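PDB 1WOL: HEPN domain-containing protein from Sulfolobus tokodaii, which is of unknown function but folds as a helical HEPN domain, a family often linked to nucleotide binding or RNA cleavage. Local coordinates for residues N64-A67 and D68-Q71. Residues are numbered along the deposited sequence; the frame is centred on the assembly and turned at random.
Sequences NPPA and DILQ
Pro66 meets Asp68, Ile69 and Leu70 at the N-terminus of helix 67-77 in this HEPN domain, where Pro66 holds the N-cap position and Pro65 packs against Ile69 and Leu70 of the first turn. At Asp68, chi1 of 60° sets CG between the backbone N and the carbonyl carbon. This brings OD1 within 3.4 Å of Pro66 CB, while OD2 forms a salt bridge with Arg112 of helix 100-120. Ile69 is the buried member. Its CG1 branch runs side by side with the Pro66 ring, 4.0 Å from Pro66 CD. Its CG2 branch, anti to the backbone N, reaches Pro65 CB at 3.8 Å; Trp116 touches both prolines and Ile69, joining this turn to helix 100-120. Pro66 O accepts from two N-H groups. Ile69 N gives it a weak hydrogen bond, bent to 124°. Leu70 N makes the straighter one, 3.0 Å from Pro66 O at 169°, an i to i+4 bond that closes the first helical turn. Leu70 CB lies 4.1 Å from Pro65 CG. Gln71, which also touches a bound tertiary-butyl alcohol, continues the i to i+4 series: its N donates to Ala67 O at 2.8 Å, and its CG sits 3.1 Å from that same Ala67 O.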
loop_
_atom_site.group_PDB
_atom_site.type_symbol
_atom_site.label_atom_id
_atom_site.label_comp_id
_atom_site.label_asym_id
_atom_site.label_seq_id
_atom_site.Cartn_x
_atom_site.Cartn_y
_atom_site.Cartn_z
ATOM N N ASN A 64 -10.580 0.567 -13.317
ATOM C CA ASN A 64 -11.562 -0.513 -13.277
ATOM C C ASN A 64 -11.078 -1.781 -12.595
ATOM O O ASN A 64 -11.156 -2.876 -13.110
ATOM C CB ASN A 64 -12.029 -0.809 -14.696
ATOM C CG ASN A 64 -12.723 0.420 -15.333
ATOM O OD1 ASN A 64 -13.335 1.261 -14.622
ATOM N ND2 ASN A 64 -12.644 0.519 -16.660
ATOM N N PRO A 65 -10.438 -1.593 -11.457
ATOM C CA PRO A 65 -9.982 -2.825 -10.769
ATOM C C PRO A 65 -11.194 -3.581 -10.115
ATOM O O PRO A 65 -12.298 -3.032 -9.916
ATOM C CB PRO A 65 -9.058 -2.235 -9.682
ATOM C CG PRO A 65 -9.808 -0.968 -9.274
ATOM C CD PRO A 65 -10.232 -0.384 -10.664
ATOM N N PRO A 66 -10.960 -4.836 -9.658
ATOM C CA PRO A 66 -12.038 -5.578 -8.986
ATOM C C PRO A 66 -12.431 -4.785 -7.744
ATOM O O PRO A 66 -11.561 -4.029 -7.147
ATOM C CB PRO A 66 -11.352 -6.873 -8.545
ATOM C CG PRO A 66 -10.267 -7.086 -9.506
ATOM C CD PRO A 66 -9.805 -5.683 -9.959
ATOM N N ALA A 67 -13.651 -4.971 -7.237
ATOM C CA ALA A 67 -14.180 -4.352 -6.047
ATOM C C ALA A 67 -13.259 -4.477 -4.769
ATOM O O ALA A 67 -12.954 -3.502 -4.051
ATOM C CB ALA A 67 -15.593 -4.938 -5.684
ATOM N N ASP A 68 -12.751 -5.688 -4.570
ATOM C CA ASP A 68 -11.960 -5.910 -3.389
ATOM C C ASP A 68 -10.664 -5.145 -3.462
ATOM O O ASP A 68 -10.138 -4.794 -2.420
ATOM C CB ASP A 68 -11.607 -7.382 -3.169
ATOM C CG ASP A 68 -10.820 -7.959 -4.290
ATOM O OD1 ASP A 68 -11.330 -8.140 -5.390
ATOM O OD2 ASP A 68 -9.646 -8.318 -4.136
ATOM N N ILE A 69 -10.141 -4.963 -4.669
ATOM C CA ILE A 69 -8.877 -4.227 -4.866
ATOM C C ILE A 69 -9.138 -2.732 -4.639
ATOM O O ILE A 69 -8.355 -2.083 -3.983
ATOM C CB ILE A 69 -8.357 -4.491 -6.253
ATOM C CG1 ILE A 69 -7.895 -5.955 -6.421
ATOM C CG2 ILE A 69 -7.115 -3.503 -6.626
ATOM C CD1 ILE A 69 -6.643 -6.407 -5.434
ATOM N N LEU A 70 -10.211 -2.196 -5.264
ATOM C CA LEU A 70 -10.544 -0.807 -4.966
ATOM C C LEU A 70 -10.791 -0.575 -3.434
ATOM O O LEU A 70 -10.367 0.475 -2.860
ATOM C CB LEU A 70 -11.810 -0.435 -5.740
ATOM C CG LEU A 70 -12.102 1.079 -5.722
ATOM C CD1 LEU A 70 -10.965 1.822 -6.377
ATOM C CD2 LEU A 70 -13.413 1.250 -6.511
ATOM N N GLN A 71 -11.447 -1.525 -2.731
ATOM C CA GLN A 71 -11.711 -1.359 -1.294
ATOM C C GLN A 71 -10.376 -1.315 -0.528
ATOM O O GLN A 71 -10.165 -0.454 0.379
ATOM C CB GLN A 71 -12.553 -2.492 -0.705
ATOM C CG GLN A 71 -13.937 -2.353 -1.300
ATOM C CD GLN A 71 -14.737 -3.597 -1.108
ATOM O OE1 GLN A 71 -14.306 -4.566 -0.404
ATOM N NE2 GLN A 71 -15.860 -3.564 -1.659
#